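Local coordinates for MHC class I protein (Ginglymostoma cirratum, PDB 6LUP) that probably presents peptides to T cells at the cell surface, as MHC class I molecules of other vertebrates do, at residues A[184-189]-A[193-198]; A[225-228]-A[234-237]. All coordinates share one frame; numbering follows the deposited sequence.

How the interactions relate
Both contacts belong to the immunoglobulin-like domain that follows the peptide-binding platform, and each closes a beta hairpin. Going from the N terminus, interaction 1 comes first: 184-189 turns back through three residues onto 193-198. Interaction 2 opens later, where 225-228 pairs with 234-237 across a five-residue loop. The hairpins follow one another in series, neither nesting nor crossing, and their centres lie about 15 Å apart. They meet within one four-stranded antiparallel sheet, because strands 194-202 and 234-241 are neighbours there; Val198 CG2 packs against His237 NE2 at 3.5 Å. Strands 183-189 and 222-228 are its outermost strands within the chain, so each contact fastens an outer strand to the middle.

Interaction 1 (A[184-189]-A[193-198]); sequences VTFTSV and KQLSCV
Two residues, Lys193 and Gln194, stand opposite the single Val189, which makes a classic beta bulge at the turn end of this antiparallel ladder. Within it, Gln194 O receives Val189 N at 2.8 Å, and Gln194 N returns a longer bond to Val189 O; regular alternation follows from Leu195. Leu195 turns to the inner face, where its two methyls divide the work. CD2 meets Phe186 CZ at 3.7 Å, the side chains crossing at about a right angle, while CD1 lies against Ser188 CA. Ser196 points the other way, its CB 3.6 Å from Val189 CG2. With OG anti to the backbone N (chi1 -165°), this small residue hydrogen-bonds an aromatic side chain of the partner protein's chain. Its carbonyl O sits at the edge of the Phe186 ring, 3.4 Å from CD1. Cys197 returns inward, SG lying 4.7 Å from the centroid of the Phe186 ring and 32° off its normal, an oblique sulfur-aromatic contact. Val198 CG1 lies 3.7 Å from Thr185 CB, beta-branched residues that suit extended backbone, and the pair exchanges two backbone hydrogen bonds. The disulfide from Cys197 to Cys252 in the facing sheet is characteristic of the immunoglobulin C1-set domain, whose first hairpin this is.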
loop_
_atom_site.group_PDB
_atom_site.type_symbol
_atom_site.label_atom_id
_atom_site.label_comp_id
_atom_site.label_asym_id
_atom_site.label_seq_id
_atom_site.Cartn_x
_atom_site.Cartn_y
_atom_site.Cartn_z
ATOM N N VAL A 184 -8.300 11.441 -17.662
ATOM C CA VAL A 184 -9.243 12.199 -16.834
ATOM C C VAL A 184 -10.588 12.466 -17.513
ATOM O O VAL A 184 -10.661 12.713 -18.721
ATOM C CB VAL A 184 -8.635 13.523 -16.301
ATOM C CG1 VAL A 184 -7.256 13.290 -15.700
ATOM C CG2 VAL A 184 -8.567 14.572 -17.398
ATOM N N THR A 185 -11.643 12.408 -16.709
ATOM C CA THR A 185 -13.001 12.689 -17.146
ATOM C C THR A 185 -13.564 13.801 -16.268
ATOM O O THR A 185 -13.295 13.844 -15.066
ATOM C CB THR A 185 -13.873 11.417 -17.046
ATOM O OG1 THR A 185 -13.582 10.555 -18.150
ATOM C CG2 THR A 185 -15.359 11.739 -17.062
ATOM N N PHE A 186 -14.328 14.704 -16.879
ATOM C CA PHE A 186 -15.022 15.752 -16.141
ATOM C C PHE A 186 -16.447 15.895 -16.670
ATOM O O PHE A 186 -16.683 16.521 -17.709
ATOM C CB PHE A 186 -14.247 17.073 -16.226
ATOM C CG PHE A 186 -14.569 18.050 -15.125
ATOM C CD1 PHE A 186 -15.020 17.611 -13.885
ATOM C CD2 PHE A 186 -14.388 19.417 -15.322
ATOM C CE1 PHE A 186 -15.303 18.517 -12.872
ATOM C CE2 PHE A 186 -14.666 20.326 -14.312
ATOM C CZ PHE A 186 -15.123 19.875 -13.085
ATOM N N THR A 187 -17.389 15.288 -15.951
ATOM C CA THR A 187 -18.776 15.189 -16.399
ATOM C C THR A 187 -19.774 15.454 -15.276
ATOM O O THR A 187 -19.459 15.284 -14.093
ATOM C CB THR A 187 -19.087 13.789 -16.973
ATOM O OG1 THR A 187 -18.688 12.785 -16.033
ATOM C CG2 THR A 187 -18.372 13.561 -18.300
ATOM N N SER A 188 -20.982 15.865 -15.662
ATOM C CA SER A 188 -22.101 15.944 -14.733
ATOM C C SER A 188 -22.544 14.530 -14.399
ATOM O O SER A 188 -22.582 13.659 -15.273
ATOM C CB SER A 188 -23.264 16.740 -15.335
ATOM O OG SER A 188 -23.926 16.001 -16.351
ATOM N N VAL A 189 -22.875 14.304 -13.131
ATOM C CA VAL A 189 -23.231 12.969 -12.650
ATOM C C VAL A 189 -24.303 13.035 -11.552
ATOM O O VAL A 189 -24.646 14.123 -11.081
ATOM C CB VAL A 189 -21.984 12.192 -12.149
ATOM C CG1 VAL A 189 -21.051 11.816 -13.301
ATOM C CG2 VAL A 189 -21.248 12.981 -11.074
ATOM N N LYS A 193 -26.822 16.592 -10.458
ATOM C CA LYS A 193 -26.714 17.154 -9.114
ATOM C C LYS A 193 -25.269 17.556 -8.799
ATOM O O LYS A 193 -25.031 18.598 -8.186
ATOM C CB LYS A 193 -27.244 16.144 -8.082
ATOM C CG LYS A 193 -27.178 16.585 -6.626
ATOM C CD LYS A 193 -27.992 15.656 -5.733
ATOM C CE LYS A 193 -27.652 15.832 -4.256
ATOM N NZ LYS A 193 -26.406 15.113 -3.857
ATOM N N GLN A 194 -24.313 16.730 -9.220
ATOM C CA GLN A 194 -22.900 16.959 -8.910
ATOM C C GLN A 194 -22.006 16.905 -10.145
ATOM O O GLN A 194 -22.333 16.250 -11.138
ATOM C CB GLN A 194 -22.408 15.961 -7.855
ATOM C CG GLN A 194 -23.265 15.924 -6.600
ATOM C CD GLN A 194 -22.504 15.473 -5.372
ATOM O OE1 GLN A 194 -21.379 15.909 -5.124
ATOM N NE2 GLN A 194 -23.125 14.605 -4.579
ATOM N N LEU A 195 -20.883 17.612 -10.074
ATOM C CA LEU A 195 -19.902 17.624 -11.150
ATOM C C LEU A 195 -18.640 16.924 -10.666
ATOM O O LEU A 195 -18.028 17.353 -9.688
ATOM C CB LEU A 195 -19.598 19.061 -11.568
ATOM C CG LEU A 195 -19.248 19.317 -13.036
ATOM C CD1 LEU A 195 -20.462 19.121 -13.935
ATOM C CD2 LEU A 195 -18.701 20.727 -13.197
ATOM N N SER A 196 -18.256 15.843 -11.343
ATOM C CA SER A 196 -17.181 14.986 -10.844
ATOM C C SER A 196 -15.979 14.871 -11.771
ATOM O O SER A 196 -16.104 14.507 -12.943
ATOM C CB SER A 196 -17.712 13.593 -10.506
ATOM O OG SER A 196 -16.783 12.876 -9.713
ATOM N N CYS A 197 -14.812 15.185 -11.217
ATOM C CA CYS A 197 -13.551 14.994 -11.910
ATOM C C CYS A 197 -12.914 13.687 -11.465
ATOM O O CYS A 197 -12.539 13.532 -10.297
ATOM C CB CYS A 197 -12.597 16.159 -11.659
ATOM S SG CYS A 197 -11.255 16.204 -12.862
ATOM N N VAL A 198 -12.813 12.750 -12.405
ATOM C CA VAL A 198 -12.257 11.427 -12.133
ATOM C C VAL A 198 -10.993 11.154 -12.952
ATOM O O VAL A 198 -11.018 11.154 -14.187
ATOM C CB VAL A 198 -13.314 10.297 -12.290
ATOM C CG1 VAL A 198 -14.200 10.521 -13.507
ATOM C CG2 VAL A 198 -12.652 8.922 -12.334
#

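Interaction 2 (A[225-228]-A[234-237])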
loop_
_atom_site.group_PDB
_atom_site.type_symbol
_atom_site.label_atom_id
_atom_site.label_comp_id
_atom_site.label_asym_id
_atom_site.label_seq_id
_atom_site.Cartn_x
_atom_site.Cartn_y
_atom_site.Cartn_z
ATOM N N GLY A 225 -10.185 10.462 -2.327
ATOM C CA GLY A 225 -8.764 10.267 -2.087
ATOM C C GLY A 225 -8.234 9.278 -3.106
ATOM O O GLY A 225 -9.008 8.613 -3.800
ATOM N N VAL A 226 -6.915 9.181 -3.210
ATOM C CA VAL A 226 -6.306 8.223 -4.127
ATOM C C VAL A 226 -6.577 6.795 -3.629
ATOM O O VAL A 226 -6.518 6.522 -2.428
ATOM C CB VAL A 226 -4.798 8.517 -4.353
ATOM C CG1 VAL A 226 -4.025 8.493 -3.040
ATOM C CG2 VAL A 226 -4.186 7.547 -5.357
ATOM N N ARG A 227 -6.922 5.906 -4.559
ATOM C CA ARG A 227 -7.179 4.504 -4.244
ATOM C C ARG A 227 -6.693 3.607 -5.381
ATOM O O ARG A 227 -6.685 4.028 -6.537
ATOM C CB ARG A 227 -8.661 4.266 -3.940
ATOM C CG ARG A 227 -9.612 4.745 -5.023
ATOM C CD ARG A 227 -11.050 4.754 -4.536
ATOM N NE ARG A 227 -11.966 5.069 -5.625
ATOM C CZ ARG A 227 -13.271 5.271 -5.478
ATOM N NH1 ARG A 227 -13.832 5.185 -4.276
ATOM N NH2 ARG A 227 -14.021 5.556 -6.536
ATOM N N PRO A 228 -6.271 2.375 -5.048
ATOM C CA PRO A 228 -5.655 1.493 -6.036
ATOM C C PRO A 228 -6.645 0.939 -7.054
ATOM O O PRO A 228 -7.808 0.691 -6.728
ATOM C CB PRO A 228 -5.092 0.353 -5.183
ATOM C CG PRO A 228 -5.980 0.319 -3.986
ATOM C CD PRO A 228 -6.335 1.750 -3.714
ATOM N N TYR A 234 -3.527 3.854 -10.099
ATOM C CA TYR A 234 -4.382 4.457 -9.076
ATOM C C TYR A 234 -5.493 5.308 -9.686
ATOM O O TYR A 234 -5.452 5.642 -10.871
ATOM C CB TYR A 234 -3.535 5.282 -8.099
ATOM C CG TYR A 234 -2.438 4.476 -7.442
ATOM C CD1 TYR A 234 -1.206 4.291 -8.076
ATOM C CD2 TYR A 234 -2.639 3.869 -6.202
ATOM C CE1 TYR A 234 -0.204 3.537 -7.492
ATOM C CE2 TYR A 234 -1.639 3.112 -5.607
ATOM C CZ TYR A 234 -0.424 2.950 -6.257
ATOM O OH TYR A 234 0.578 2.204 -5.681
ATOM N N GLN A 235 -6.486 5.643 -8.867
ATOM C CA GLN A 235 -7.599 6.492 -9.287
ATOM C C GLN A 235 -8.037 7.433 -8.167
ATOM O O GLN A 235 -7.756 7.192 -6.989
ATOM C CB GLN A 235 -8.788 5.650 -9.777
ATOM C CG GLN A 235 -9.459 4.809 -8.702
ATOM C CD GLN A 235 -10.815 4.278 -9.129
ATOM O OE1 GLN A 235 -10.914 3.378 -9.963
ATOM N NE2 GLN A 235 -11.868 4.830 -8.547
ATOM N N ILE A 236 -8.721 8.509 -8.549
ATOM C CA ILE A 236 -9.273 9.463 -7.592
ATOM C C ILE A 236 -10.487 10.176 -8.184
ATOM O O ILE A 236 -10.523 10.482 -9.382
ATOM C CB ILE A 236 -8.209 10.482 -7.102
ATOM C CG1 ILE A 236 -8.796 11.394 -6.012
ATOM C CG2 ILE A 236 -7.606 11.264 -8.265
ATOM C CD1 ILE A 236 -7.766 12.195 -5.240
ATOM N N HIS A 237 -11.483 10.412 -7.334
ATOM C CA HIS A 237 -12.673 11.161 -7.710
ATOM C C HIS A 237 -12.752 12.408 -6.847
ATOM O O HIS A 237 -12.775 12.312 -5.619
ATOM C CB HIS A 237 -13.936 10.320 -7.496
ATOM C CG HIS A 237 -14.040 9.129 -8.398
ATOM N ND1 HIS A 237 -15.086 8.955 -9.279
ATOM C CD2 HIS A 237 -13.239 8.048 -8.549
ATOM C CE1 HIS A 237 -14.925 7.818 -9.932
ATOM N NE2 HIS A 237 -13.810 7.250 -9.511
#
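Arg227 lays its aliphatic stem over Gln235, with the two CG atoms 3.7 Å apart and the Gln235 CG near the plane of the guanidinium, at its edge. Its CG lies between the backbone N and the carbonyl carbon (chi1 54°), and from there the chain runs extended to NE, carrying the charged end along the neighbouring strand towards His237. There NH2 comes within 3.3 Å of His237 CD2, the guanidinium and imidazole planes turned 63° apart. The long arginine suits this place, for its guanidinium also makes a cation-pi contact with an aromatic side chain of the partner protein's chain, and His237 ND1 is hydrogen-bonded to an aromatic side chain of that same chain. In the backbone, Arg227 and Gln235 form an antiparallel hydrogen-bonded pair, Arg227 N to Gln235 O at 2.9 Å and Gln235 N to Arg227 O at 2.8 Å. This hairpin, of strands 222-228 and 234-241, belongs to the four-stranded sheet of the C1-set sandwich, and that sheet faces a second protein, probably beta2-microglobulin as in other class I molecules. Pro228 ends the pairing well: lacking an N-H, it falls opposite Tyr234 at a non-hydrogen-bonded position, and its CA lies 3.8 Å from Tyr234 CD2. Val226 sets CG2, anti to its own N, 3.6 Å from Tyr234 CB. Gly225, whose positive phi is easily borne without a side chain, takes Ile236 CD1 at 3.6 Å from its carbonyl carbon.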